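Local coordinates for CheC, inhibitor of MCP methylation / FliN fusion protein (Thermotoga maritima, PDB 4HYN) that probably dephosphorylates the phosphorylated chemotaxis response regulator CheY at the flagellar rotor, as FliY, a member of the CheC phosphatase family, at residues A[149-154]-A[180-185]; A[44-49]-A[157-162]; A[32-37]-A[170-175]. One frame throughout, in Å; residues are numbered along the deposited sequence.

Contact 1 (A[149-154]-A[180-185]); sequences TQFPPV and YQVISA
The first torsions of Phe-151 and Val-154 turn both side chains to strand 177-184. Phe-151 carries CG anti to the backbone N (chi1 -164°), which sends the far end of its ring to Val-182. In Val-154 it is CG1 that lies anti to N (chi1 178°). This branch drops onto the backbone after Val-182, which leaves CG2, anti to the carbonyl carbon, to meet the valine itself.

Both methyls of Val-182 are used. CG1 of Val-182 meets Phe-151 CZ at 3.3 Å, obliquely to the ring, and the two side chains come from opposite directions. CG2 of Val-182 touches CG2 of Val-154 at 3.5 Å and also lies 3.7 Å from CE1 of Phe-151. Within segment 149-154, Val-154 CG2 sits at the edge of the Phe-151 ring, and Pro-152 CD lies over one ring face. The ring and the two valines thus form one apolar cluster. It extends to Val-74 and Val-76 of the adjoining strand and to Val-162.

Val-154 CG1 packs on main chain, 3.2 Å from Ser-184 N. The hydroxyl of Ser-184 is used within its own stretch of chain: OG caps Leu-187 N, at the start of helix 185-200. Val-154 is placed by an inverse gamma turn centred on Pro-153, closed by Val-154 N to Pro-152 O at 2.8 Å.

This is plain hydrophobic packing. The long connection between strands 133-143 and 161-171 folds back over one face of the antiparallel sheet of the CheC-like domain, close to where strand 177-184 gives way to its helix.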
ATOM      1  N   THR A 149       7.393   0.690  19.950  1.00 21.61           N
ATOM      2  CA  THR A 149       6.380   0.859  18.919  1.00 21.64           C
ATOM      3  C   THR A 149       5.887  -0.468  18.367  1.00 22.14           C
ATOM      4  O   THR A 149       6.602  -1.469  18.367  1.00 21.49           O
ATOM      5  CB  THR A 149       6.877   1.743  17.760  1.00 22.78           C
ATOM      6  OG1 THR A 149       8.052   1.167  17.180  1.00 24.93           O
ATOM      7  CG2 THR A 149       7.173   3.157  18.249  1.00 19.94           C
ATOM      8  N   GLN A 150       4.636  -0.484  17.937  1.00 22.86           N
ATOM      9  CA  GLN A 150       4.055  -1.692  17.378  1.00 25.27           C
ATOM     10  C   GLN A 150       3.478  -1.417  15.989  1.00 23.13           C
ATOM     11  O   GLN A 150       2.912  -0.349  15.736  1.00 24.09           O
ATOM     12  CB  GLN A 150       2.968  -2.238  18.315  1.00 28.07           C
ATOM     13  CG  GLN A 150       3.490  -2.637  19.700  1.00 37.51           C
ATOM     14  CD  GLN A 150       2.378  -2.964  20.696  1.00 43.84           C
ATOM     15  OE1 GLN A 150       2.569  -2.865  21.914  1.00 45.38           O
ATOM     16  NE2 GLN A 150       1.209  -3.353  20.180  1.00 47.70           N
ATOM     17  N   PHE A 151       3.659  -2.359  15.075  1.00 18.58           N
ATOM     18  CA  PHE A 151       3.105  -2.203  13.741  1.00 19.13           C
ATOM     19  C   PHE A 151       1.563  -2.226  13.878  1.00 18.71           C
ATOM     20  O   PHE A 151       1.022  -2.921  14.755  1.00 17.26           O
ATOM     21  CB  PHE A 151       3.586  -3.359  12.851  1.00 17.29           C
ATOM     22  CG  PHE A 151       3.406  -3.112  11.386  1.00 16.63           C
ATOM     23  CD1 PHE A 151       2.237  -3.497  10.737  1.00 17.57           C
ATOM     24  CD2 PHE A 151       4.399  -2.480  10.650  1.00 17.00           C
ATOM     25  CE1 PHE A 151       2.063  -3.253   9.375  1.00 14.79           C
ATOM     26  CE2 PHE A 151       4.234  -2.234   9.297  1.00 16.49           C
ATOM     27  CZ  PHE A 151       3.061  -2.623   8.659  1.00 14.89           C
ATOM     28  N   PRO A 152       0.842  -1.412  13.073  1.00 18.58           N
ATOM     29  CA  PRO A 152      -0.627  -1.384  13.143  1.00 17.25           C
ATOM     30  C   PRO A 152      -1.212  -2.809  13.133  1.00 18.29           C
ATOM     31  O   PRO A 152      -0.704  -3.698  12.441  1.00 19.29           O
ATOM     32  CB  PRO A 152      -0.999  -0.600  11.893  1.00 16.52           C
ATOM     33  CG  PRO A 152       0.093   0.406  11.811  1.00 15.30           C
ATOM     34  CD  PRO A 152       1.330  -0.438  12.075  1.00 18.73           C
ATOM     35  N   PRO A 153      -2.289  -3.042  13.901  1.00 16.39           N
ATOM     36  CA  PRO A 153      -2.917  -4.369  13.976  1.00 15.44           C
ATOM     37  C   PRO A 153      -3.647  -4.887  12.720  1.00 15.29           C
ATOM     38  O   PRO A 153      -4.879  -4.994  12.685  1.00 15.88           O
ATOM     39  CB  PRO A 153      -3.849  -4.230  15.179  1.00 14.36           C
ATOM     40  CG  PRO A 153      -4.339  -2.788  15.034  1.00 16.12           C
ATOM     41  CD  PRO A 153      -3.059  -2.034  14.659  1.00 16.12           C
ATOM     42  N   VAL A 154      -2.875  -5.226  11.698  1.00 14.49           N
ATOM     43  CA  VAL A 154      -3.432  -5.775  10.466  1.00 15.65           C
ATOM     44  C   VAL A 154      -4.132  -7.098  10.827  1.00 16.62           C
ATOM     45  O   VAL A 154      -5.149  -7.474  10.252  1.00 17.11           O
ATOM     46  CB  VAL A 154      -2.309  -6.015   9.446  1.00 15.24           C
ATOM     47  CG1 VAL A 154      -2.861  -6.625   8.176  1.00 14.49           C
ATOM     48  CG2 VAL A 154      -1.611  -4.693   9.141  1.00 13.80           C
ATOM     49  N   TYR A 180       5.844  -0.546   0.622  1.00 15.30           N
ATOM     50  CA  TYR A 180       5.202  -1.802   0.954  1.00 15.32           C
ATOM     51  C   TYR A 180       3.785  -1.683   1.470  1.00 14.55           C
ATOM     52  O   TYR A 180       3.384  -0.677   2.062  1.00 15.24           O
ATOM     53  CB  TYR A 180       6.050  -2.579   1.980  1.00 17.42           C
ATOM     54  CG  TYR A 180       7.456  -2.879   1.509  1.00 18.32           C
ATOM     55  CD1 TYR A 180       7.746  -4.060   0.825  1.00 19.37           C
ATOM     56  CD2 TYR A 180       8.485  -1.956   1.698  1.00 17.77           C
ATOM     57  CE1 TYR A 180       9.026  -4.311   0.334  1.00 20.08           C
ATOM     58  CE2 TYR A 180       9.765  -2.194   1.211  1.00 19.78           C
ATOM     59  CZ  TYR A 180      10.031  -3.374   0.528  1.00 21.49           C
ATOM     60  OH  TYR A 180      11.299  -3.609   0.033  1.00 23.48           O
ATOM     61  N   GLN A 181       3.037  -2.746   1.228  1.00 12.83           N
ATOM     62  CA  GLN A 181       1.666  -2.855   1.659  1.00 13.41           C
ATOM     63  C   GLN A 181       1.568  -4.143   2.465  1.00 11.22           C
ATOM     64  O   GLN A 181       2.230  -5.133   2.148  1.00  9.87           O
ATOM     65  CB  GLN A 181       0.724  -2.930   0.450  1.00 16.16           C
ATOM     66  CG  GLN A 181      -0.644  -3.519   0.777  1.00 18.18           C
ATOM     67  CD  GLN A 181      -1.592  -3.512  -0.403  1.00 21.90           C
ATOM     68  OE1 GLN A 181      -2.455  -2.644  -0.509  1.00 25.51           O
ATOM     69  NE2 GLN A 181      -1.452  -4.495  -1.285  1.00 23.46           N
ATOM     70  N   VAL A 182       0.819  -4.094   3.560  1.00  9.46           N
ATOM     71  CA  VAL A 182       0.618  -5.275   4.367  1.00  9.18           C
ATOM     72  C   VAL A 182      -0.866  -5.418   4.715  1.00 10.45           C
ATOM     73  O   VAL A 182      -1.516  -4.473   5.166  1.00 10.32           O
ATOM     74  CB  VAL A 182       1.610  -5.368   5.586  1.00  8.88           C
ATOM     75  CG1 VAL A 182       2.422  -4.106   5.727  1.00  7.22           C
ATOM     76  CG2 VAL A 182       0.896  -5.744   6.881  1.00  7.77           C
ATOM     77  N   ILE A 183      -1.425  -6.546   4.284  1.00 10.88           N
ATOM     78  CA  ILE A 183      -2.829  -6.883   4.515  1.00 13.38           C
ATOM     79  C   ILE A 183      -2.872  -8.257   5.149  1.00 14.03           C
ATOM     80  O   ILE A 183      -1.946  -9.055   4.961  1.00 15.36           O
ATOM     81  CB  ILE A 183      -3.655  -6.919   3.209  1.00 13.93           C
ATOM     82  CG1 ILE A 183      -2.818  -7.485   2.054  1.00 15.88           C
ATOM     83  CG2 ILE A 183      -4.216  -5.541   2.904  1.00 16.22           C
ATOM     84  CD1 ILE A 183      -3.592  -7.682   0.743  1.00 17.08           C
ATOM     85  N   SER A 184      -3.935  -8.540   5.900  1.00 13.47           N
ATOM     86  CA  SER A 184      -4.049  -9.836   6.558  1.00 14.01           C
ATOM     87  C   SER A 184      -4.292 -10.972   5.557  1.00 13.94           C
ATOM     88  O   SER A 184      -4.840 -10.762   4.468  1.00 13.50           O
ATOM     89  CB  SER A 184      -5.153  -9.814   7.622  1.00 11.08           C
ATOM     90  OG  SER A 184      -6.423 -10.099   7.063  1.00 12.28           O
ATOM     91  N   ALA A 185      -3.849 -12.168   5.915  1.00 13.81           N
ATOM     92  CA  ALA A 185      -4.057 -13.319   5.054  1.00 14.14           C
ATOM     93  C   ALA A 185      -5.569 -13.599   5.025  1.00 15.96           C
ATOM     94  O   ALA A 185      -6.093 -14.187   4.072  1.00 15.86           O
ATOM     95  CB  ALA A 185      -3.294 -14.507   5.586  1.00 11.94           C
TER

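Contact 2 (A[44-49]-A[157-162]); sequences EEKMKN and NPEKDV
Glu-45 and Val-162 form an antiparallel hydrogen-bonded pair, and both main-chain bonds are made. Glu-45 N donates to Val-162 O at 2.8 Å, and Val-162 N donates to Glu-45 O at 2.7 Å. CB of Glu-45 also packs on CG1 of Val-162. The carboxylate of Glu-45 leads away from the pair, to Arg-43.

Past the strand end, segment 44-49 keeps bonding to the type I turn from Asn-157 to Lys-160. Met-47, a selenomethionine, gives its N to Lys-160 O at 3.0 Å. Lys-48 N donates to Pro-158 O at 3.1 Å, in the carbonyl plane and on a lone pair. The CB atoms of Lys-48 and Pro-158 touch beside this bond.

Glu-159 holds two lysines. It bends at chi2 (-63°), which brings its carboxylate back toward segment 44-49. OE2 takes Lys-48 NZ at 3.1 Å on its syn lone pair. OE1 takes Lys-46 NZ at 3.3 Å, a weak bond within a salt bridge. Lys-46 runs alongside Glu-159 in the same direction, while Lys-48 meets it obliquely.

The acids Glu-44 and Asp-161 behave differently. OE2 of Glu-44 lies 2.7 Å from OD2 of Asp-161, and the carboxylate planes stand 84° apart. Glu-44 has other partners: OE2 accepts from Val-3 N and OE1 from Leu-4 N, which ties the N-terminal stretch to the sheet.

The chemistry splits in two. At the exposed turn, one carboxylate bridges two ammonium groups, one on each oxygen, and probably offsets part of their charge. At the buried acid pair, the oxygens are so close that one group probably holds a proton, and its acidity is probably lowered.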
ATOM      1  N   GLU A  44       4.594 -13.958   2.555  1.00 16.35           N
ATOM      2  CA  GLU A  44       3.706 -14.304   3.651  1.00 17.61           C
ATOM      3  C   GLU A  44       4.538 -14.178   4.917  1.00 19.08           C
ATOM      4  O   GLU A  44       5.682 -14.626   4.962  1.00 20.24           O
ATOM      5  CB  GLU A  44       3.156 -15.720   3.519  1.00 18.03           C
ATOM      6  CG  GLU A  44       2.109 -16.026   4.586  1.00 18.60           C
ATOM      7  CD  GLU A  44       1.382 -17.334   4.370  1.00 19.51           C
ATOM      8  OE1 GLU A  44       1.607 -18.003   3.335  1.00 23.71           O
ATOM      9  OE2 GLU A  44       0.576 -17.693   5.247  1.00 16.41           O
ATOM     10  N   GLU A  45       3.948 -13.595   5.954  1.00 19.45           N
ATOM     11  CA  GLU A  45       4.673 -13.357   7.190  1.00 19.81           C
ATOM     12  C   GLU A  45       3.780 -13.454   8.421  1.00 18.13           C
ATOM     13  O   GLU A  45       2.607 -13.096   8.370  1.00 17.35           O
ATOM     14  CB  GLU A  45       5.256 -11.939   7.120  1.00 22.37           C
ATOM     15  CG  GLU A  45       6.336 -11.613   8.122  1.00 29.03           C
ATOM     16  CD  GLU A  45       7.689 -12.142   7.701  1.00 33.19           C
ATOM     17  OE1 GLU A  45       8.376 -11.444   6.927  1.00 36.64           O
ATOM     18  OE2 GLU A  45       8.067 -13.250   8.136  1.00 34.00           O
ATOM     19  N   LYS A  46       4.324 -13.981   9.514  1.00 16.03           N
ATOM     20  CA  LYS A  46       3.569 -14.029  10.763  1.00 15.74           C
ATOM     21  C   LYS A  46       3.502 -12.569  11.227  1.00 13.10           C
ATOM     22  O   LYS A  46       4.459 -11.817  11.040  1.00  8.94           O
ATOM     23  CB  LYS A  46       4.311 -14.828  11.833  1.00 16.76           C
ATOM     24  CG  LYS A  46       4.218 -16.333  11.772  1.00 19.22           C
ATOM     25  CD  LYS A  46       4.996 -16.876  12.965  1.00 22.89           C
ATOM     26  CE  LYS A  46       5.064 -18.387  13.029  1.00 26.00           C
ATOM     27  NZ  LYS A  46       5.917 -18.820  14.194  1.00 25.67           N
HETATM   28  N   MSE A  47       2.383 -12.181  11.830  1.00 14.41           N
HETATM   29  CA  MSE A  47       2.188 -10.816  12.325  1.00 16.55           C
HETATM   30  C   MSE A  47       3.295 -10.347  13.278  1.00 16.72           C
HETATM   31  O   MSE A  47       3.727  -9.197  13.205  1.00 16.48           O
HETATM   32  CB  MSE A  47       0.831 -10.717  13.028  1.00 20.51           C
HETATM   33  CG  MSE A  47       0.490  -9.363  13.650  1.00 24.95           C
HETATM   34 SE   MSE A  47       0.103  -7.922  12.394  1.00 30.33          SE
HETATM   35  CE  MSE A  47       1.391  -6.639  13.038  1.00 29.55           C
ATOM     36  N   LYS A  48       3.775 -11.245  14.138  1.00 15.36           N
ATOM     37  CA  LYS A  48       4.813 -10.895  15.102  1.00 17.06           C
ATOM     38  C   LYS A  48       6.147 -10.512  14.482  1.00 17.32           C
ATOM     39  O   LYS A  48       6.961  -9.864  15.137  1.00 17.98           O
ATOM     40  CB  LYS A  48       5.035 -12.022  16.119  1.00 18.79           C
ATOM     41  CG  LYS A  48       5.731 -13.255  15.551  1.00 23.99           C
ATOM     42  CD  LYS A  48       6.004 -14.289  16.633  1.00 25.44           C
ATOM     43  CE  LYS A  48       6.618 -15.546  16.037  1.00 28.14           C
ATOM     44  NZ  LYS A  48       6.757 -16.648  17.040  1.00 28.49           N
ATOM     45  N   ASN A  49       6.373 -10.898  13.228  1.00 17.17           N
ATOM     46  CA  ASN A  49       7.634 -10.583  12.565  1.00 15.95           C
ATOM     47  C   ASN A  49       7.600  -9.393  11.619  1.00 16.47           C
ATOM     48  O   ASN A  49       8.649  -8.980  11.124  1.00 18.61           O
ATOM     49  CB  ASN A  49       8.174 -11.799  11.803  1.00 16.53           C
ATOM     50  CG  ASN A  49       8.536 -12.972  12.716  1.00 19.80           C
ATOM     51  OD1 ASN A  49       8.375 -14.132  12.332  1.00 20.80           O
ATOM     52  ND2 ASN A  49       9.034 -12.674  13.916  1.00 17.77           N
ATOM     53  N   ASN A 157      -3.579 -11.198  16.286  1.00 20.30           N
ATOM     54  CA  ASN A 157      -2.809 -12.206  17.013  1.00 19.74           C
ATOM     55  C   ASN A 157      -1.442 -12.362  16.351  1.00 19.00           C
ATOM     56  O   ASN A 157      -1.350 -12.504  15.135  1.00 17.86           O
ATOM     57  CB  ASN A 157      -3.541 -13.553  17.000  1.00 20.97           C
ATOM     58  CG  ASN A 157      -2.933 -14.561  17.962  1.00 23.41           C
ATOM     59  OD1 ASN A 157      -3.435 -14.748  19.071  1.00 25.48           O
ATOM     60  ND2 ASN A 157      -1.852 -15.213  17.544  1.00 21.81           N
ATOM     61  N   PRO A 158      -0.361 -12.347  17.149  1.00 18.48           N
ATOM     62  CA  PRO A 158       0.998 -12.487  16.620  1.00 18.57           C
ATOM     63  C   PRO A 158       1.268 -13.743  15.789  1.00 20.13           C
ATOM     64  O   PRO A 158       2.212 -13.763  15.001  1.00 21.05           O
ATOM     65  CB  PRO A 158       1.873 -12.415  17.875  1.00 18.67           C
ATOM     66  CG  PRO A 158       0.951 -12.798  18.999  1.00 19.80           C
ATOM     67  CD  PRO A 158      -0.339 -12.131  18.606  1.00 19.63           C
ATOM     68  N   GLU A 159       0.432 -14.768  15.923  1.00 19.65           N
ATOM     69  CA  GLU A 159       0.633 -15.988  15.145  1.00 22.56           C
ATOM     70  C   GLU A 159      -0.200 -16.049  13.868  1.00 23.00           C
ATOM     71  O   GLU A 159      -0.081 -17.003  13.096  1.00 25.71           O
ATOM     72  CB  GLU A 159       0.386 -17.245  15.989  1.00 22.69           C
ATOM     73  CG  GLU A 159       1.372 -17.449  17.148  1.00 27.31           C
ATOM     74  CD  GLU A 159       2.814 -17.649  16.694  1.00 29.94           C
ATOM     75  OE1 GLU A 159       3.053 -18.423  15.742  1.00 32.01           O
ATOM     76  OE2 GLU A 159       3.714 -17.038  17.305  1.00 31.89           O
ATOM     77  N   LYS A 160      -1.072 -15.070  13.651  1.00 21.03           N
ATOM     78  CA  LYS A 160      -1.866 -15.070  12.426  1.00 21.15           C
ATOM     79  C   LYS A 160      -1.054 -14.430  11.307  1.00 19.20           C
ATOM     80  O   LYS A 160      -0.290 -13.488  11.533  1.00 18.85           O
ATOM     81  CB  LYS A 160      -3.212 -14.365  12.626  1.00 21.73           C
ATOM     82  CG  LYS A 160      -4.146 -15.136  13.537  1.00 24.98           C
ATOM     83  CD  LYS A 160      -5.309 -14.304  14.046  1.00 27.17           C
ATOM     84  CE  LYS A 160      -6.537 -14.450  13.172  1.00 30.54           C
ATOM     85  NZ  LYS A 160      -7.772 -13.931  13.846  1.00 31.11           N
ATOM     86  N   ASP A 161      -1.204 -14.958  10.101  1.00 17.86           N
ATOM     87  CA  ASP A 161      -0.447 -14.452   8.969  1.00 15.93           C
ATOM     88  C   ASP A 161      -0.915 -13.197   8.254  1.00 13.34           C
ATOM     89  O   ASP A 161      -2.074 -12.767   8.339  1.00 12.02           O
ATOM     90  CB  ASP A 161      -0.133 -15.577   7.979  1.00 18.31           C
ATOM     91  CG  ASP A 161       0.923 -16.555   8.517  1.00 20.16           C
ATOM     92  OD1 ASP A 161       1.231 -16.519   9.728  1.00 19.51           O
ATOM     93  OD2 ASP A 161       1.450 -17.364   7.729  1.00 21.61           O
ATOM     94  N   VAL A 162       0.034 -12.635   7.523  1.00 10.33           N
ATOM     95  CA  VAL A 162      -0.149 -11.416   6.787  1.00  9.45           C
ATOM     96  C   VAL A 162       0.610 -11.526   5.462  1.00 10.26           C
ATOM     97  O   VAL A 162       1.445 -12.424   5.278  1.00 10.16           O
ATOM     98  CB  VAL A 162       0.425 -10.261   7.639  1.00 12.36           C
ATOM     99  CG1 VAL A 162       1.835  -9.904   7.204  1.00 12.52           C
ATOM    100  CG2 VAL A 162      -0.495  -9.075   7.642  1.00 14.14           C
TER

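Contact 3 (A[32-37]-A[170-175]); sequences GRDIHI and EIEGLP
Ile-35 pairs with Ile-171, and His-36 with Glu-170, where strands 35-46 and 161-171 meet as antiparallel neighbours. The hydrogen-bonded pair is His-36 with Glu-170. His-36 N donates to Glu-170 O at 3.0 Å, and Glu-170 N returns a bond to His-36 O at 2.9 Å. Two residues on, past the non-hydrogen-bonded pair Ile-35 and Ile-171, Glu-172 N donates to Asp-34 O at 3.0 Å.

Side-chain bonds take over at the end of the ladder. Asp-34 N is bound by a carboxylate instead of a carbonyl: it donates to Glu-172 OE1 at 3.2 Å, almost straight, on the anti lone pair. Glu-172 O, the central carbonyl of the type II turn from Ile-171 to Leu-174, goes to Arg-33 instead. Arg-33 NH1 reaches this oxygen at 2.7 Å, with the oxygen in the guanidinium plane. The arginine chain is extended from CG to NE (chi2 176°, chi3 -173°), which carries the group out along the turn to Glu-172 O. With an alanine here, Glu-172 O would probably lose this donor, and the turn would be held less firmly to segment 32-37.

Apolar contacts lie on the isoleucine face. CG1 of Ile-35 meets CG1 of Ile-171 at 4.0 Å, the two chains side by side. Ile-35 also packs on helix 6-30. The Arg-33 chain crosses Ile-171 at about a right angle, its CD 3.9 Å from Ile-171 CG2.

The like charges of Asp-34 and Glu-172 run side by side, OD2 to OE1 3.6 Å apart and their carboxylate planes nearly parallel. Their mutual repulsion is probably eased by the Asp-34 N-H on OE1. The strand end is thus closed by side-chain groups, and the turn carbonyl is held by a charged donor.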
ATOM      1  N   GLY A  32       2.681  16.073 -13.786  1.00 38.24           N
ATOM      2  CA  GLY A  32       2.756  16.053 -15.243  1.00 37.43           C
ATOM      3  C   GLY A  32       3.731  15.015 -15.744  1.00 35.29           C
ATOM      4  O   GLY A  32       4.241  15.125 -16.859  1.00 35.98           O
ATOM      5  N   ARG A  33       3.977  14.007 -14.909  1.00 34.18           N
ATOM      6  CA  ARG A  33       4.936  12.952 -15.206  1.00 33.39           C
ATOM      7  C   ARG A  33       4.318  11.566 -15.321  1.00 32.30           C
ATOM      8  O   ARG A  33       3.294  11.256 -14.692  1.00 31.48           O
ATOM      9  CB  ARG A  33       5.995  12.905 -14.110  1.00 35.08           C
ATOM     10  CG  ARG A  33       6.784  14.182 -13.966  1.00 38.61           C
ATOM     11  CD  ARG A  33       7.745  14.105 -12.807  1.00 40.37           C
ATOM     12  NE  ARG A  33       8.389  15.391 -12.559  1.00 40.88           N
ATOM     13  CZ  ARG A  33       9.697  15.597 -12.650  1.00 43.63           C
ATOM     14  NH1 ARG A  33      10.505  14.605 -12.999  1.00 44.56           N
ATOM     15  NH2 ARG A  33      10.208  16.776 -12.324  1.00 46.41           N
ATOM     16  N   ASP A  34       4.959  10.738 -16.137  1.00 30.19           N
ATOM     17  CA  ASP A  34       4.537   9.364 -16.328  1.00 30.30           C
ATOM     18  C   ASP A  34       4.953   8.565 -15.100  1.00 29.40           C
ATOM     19  O   ASP A  34       6.060   8.729 -14.587  1.00 28.65           O
ATOM     20  CB  ASP A  34       5.178   8.763 -17.584  1.00 31.82           C
ATOM     21  CG  ASP A  34       4.571   9.300 -18.869  1.00 34.71           C
ATOM     22  OD1 ASP A  34       3.370   9.662 -18.876  1.00 34.75           O
ATOM     23  OD2 ASP A  34       5.300   9.341 -19.883  1.00 36.43           O
ATOM     24  N   ILE A  35       4.050   7.729 -14.606  1.00 27.77           N
ATOM     25  CA  ILE A  35       4.354   6.925 -13.435  1.00 25.82           C
ATOM     26  C   ILE A  35       3.927   5.487 -13.647  1.00 25.20           C
ATOM     27  O   ILE A  35       2.785   5.209 -14.006  1.00 25.42           O
ATOM     28  CB  ILE A  35       3.680   7.499 -12.176  1.00 25.25           C
ATOM     29  CG1 ILE A  35       4.158   8.936 -11.951  1.00 23.36           C
ATOM     30  CG2 ILE A  35       4.008   6.631 -10.959  1.00 23.48           C
ATOM     31  CD1 ILE A  35       3.356   9.714 -10.965  1.00 23.40           C
ATOM     32  N   HIS A  36       4.869   4.577 -13.452  1.00 24.89           N
ATOM     33  CA  HIS A  36       4.596   3.163 -13.619  1.00 25.53           C
ATOM     34  C   HIS A  36       4.842   2.405 -12.324  1.00 24.53           C
ATOM     35  O   HIS A  36       5.736   2.744 -11.549  1.00 25.58           O
ATOM     36  CB  HIS A  36       5.458   2.578 -14.740  1.00 27.64           C
ATOM     37  CG  HIS A  36       5.071   1.182 -15.127  1.00 31.03           C
ATOM     38  ND1 HIS A  36       3.761   0.747 -15.129  1.00 31.79           N
ATOM     39  CD2 HIS A  36       5.821   0.122 -15.517  1.00 32.08           C
ATOM     40  CE1 HIS A  36       3.720  -0.520 -15.503  1.00 32.00           C
ATOM     41  NE2 HIS A  36       4.956  -0.922 -15.745  1.00 33.83           N
ATOM     42  N   ILE A  37       4.048   1.370 -12.098  1.00 23.77           N
ATOM     43  CA  ILE A  37       4.187   0.560 -10.903  1.00 25.07           C
ATOM     44  C   ILE A  37       4.209  -0.936 -11.209  1.00 23.87           C
ATOM     45  O   ILE A  37       3.521  -1.415 -12.105  1.00 25.06           O
ATOM     46  CB  ILE A  37       3.113   0.935  -9.850  1.00 26.53           C
ATOM     47  CG1 ILE A  37       3.517   2.250  -9.172  1.00 27.36           C
ATOM     48  CG2 ILE A  37       2.961  -0.156  -8.806  1.00 27.90           C
ATOM     49  CD1 ILE A  37       2.554   2.730  -8.106  1.00 29.80           C
ATOM     50  N   GLU A 170       8.275   3.882 -10.599  1.00 25.66           N
ATOM     51  CA  GLU A 170       9.147   4.617 -11.501  1.00 27.54           C
ATOM     52  C   GLU A 170       8.460   5.911 -11.901  1.00 27.03           C
ATOM     53  O   GLU A 170       7.404   5.894 -12.520  1.00 27.06           O
ATOM     54  CB  GLU A 170       9.457   3.787 -12.755  1.00 30.01           C
ATOM     55  CG  GLU A 170      10.329   2.558 -12.499  1.00 35.68           C
ATOM     56  CD  GLU A 170      10.517   1.666 -13.731  1.00 40.80           C
ATOM     57  OE1 GLU A 170      10.148   2.078 -14.858  1.00 43.25           O
ATOM     58  OE2 GLU A 170      11.041   0.538 -13.569  1.00 42.37           O
ATOM     59  N   ILE A 171       9.026   7.031 -11.472  1.00 27.74           N
ATOM     60  CA  ILE A 171       8.493   8.338 -11.812  1.00 28.46           C
ATOM     61  C   ILE A 171       9.467   8.939 -12.817  1.00 29.94           C
ATOM     62  O   ILE A 171      10.686   8.888 -12.620  1.00 29.70           O
ATOM     63  CB  ILE A 171       8.386   9.248 -10.573  1.00 29.03           C
ATOM     64  CG1 ILE A 171       7.406   8.640  -9.568  1.00 29.70           C
ATOM     65  CG2 ILE A 171       7.921  10.638 -10.973  1.00 26.10           C
ATOM     66  CD1 ILE A 171       7.248   9.449  -8.294  1.00 32.14           C
ATOM     67  N   GLU A 172       8.920   9.491 -13.897  1.00 30.34           N
ATOM     68  CA  GLU A 172       9.707  10.093 -14.963  1.00 30.62           C
ATOM     69  C   GLU A 172      10.766  11.081 -14.478  1.00 30.18           C
ATOM     70  O   GLU A 172      10.468  12.019 -13.735  1.00 28.66           O
ATOM     71  CB  GLU A 172       8.777  10.769 -15.975  1.00 32.57           C
ATOM     72  CG  GLU A 172       9.466  11.252 -17.252  1.00 35.67           C
ATOM     73  CD  GLU A 172       8.489  11.730 -18.320  1.00 38.90           C
ATOM     74  OE1 GLU A 172       7.266  11.805 -18.047  1.00 38.60           O
ATOM     75  OE2 GLU A 172       8.951  12.027 -19.444  1.00 39.81           O
ATOM     76  N   GLY A 173      12.007  10.835 -14.890  1.00 30.53           N
ATOM     77  CA  GLY A 173      13.116  11.703 -14.529  1.00 31.42           C
ATOM     78  C   GLY A 173      13.693  11.542 -13.135  1.00 32.05           C
ATOM     79  O   GLY A 173      14.595  12.287 -12.748  1.00 34.07           O
ATOM     80  N   LEU A 174      13.187  10.572 -12.381  1.00 31.28           N
ATOM     81  CA  LEU A 174      13.660  10.328 -11.022  1.00 29.98           C
ATOM     82  C   LEU A 174      14.049   8.862 -10.873  1.00 30.61           C
ATOM     83  O   LEU A 174      13.621   8.013 -11.661  1.00 30.08           O
ATOM     84  CB  LEU A 174      12.554  10.663 -10.014  1.00 29.00           C
ATOM     85  CG  LEU A 174      11.943  12.071 -10.039  1.00 29.96           C
ATOM     86  CD1 LEU A 174      10.745  12.126  -9.110  1.00 28.82           C
ATOM     87  CD2 LEU A 174      12.976  13.117  -9.643  1.00 27.36           C
ATOM     88  N   PRO A 175      14.908   8.552  -9.890  1.00 30.47           N
ATOM     89  CA  PRO A 175      15.342   7.168  -9.655  1.00 31.19           C
ATOM     90  C   PRO A 175      14.221   6.281  -9.090  1.00 31.14           C
ATOM     91  O   PRO A 175      13.321   6.778  -8.406  1.00 30.48           O
ATOM     92  CB  PRO A 175      16.490   7.337  -8.651  1.00 31.26           C
ATOM     93  CG  PRO A 175      16.131   8.607  -7.919  1.00 32.33           C
ATOM     94  CD  PRO A 175      15.669   9.493  -9.049  1.00 30.53           C
TER

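In the fold
All three contacts involve one six-stranded antiparallel sheet. Contacts 2 and 3 sit at opposite ends of the same strand pair, 35-46 with 161-171, their centres about 33 Å apart. Contact 1 lays a loop on the next strand, 177-184, and its centre lies about 9 Å from that of contact 2. The two touch: Val-154 packs on Val-162, and Ala-185 N probably bonds to Asp-161 O. Contacts 1 and 3 are about 27 Å apart between centres and do not touch. Along the chain, contact 2 is nested inside contact 3, and contact 1 crosses both. N-terminal and C-terminal parts of the CheC-like domain are thereby joined in one sheet.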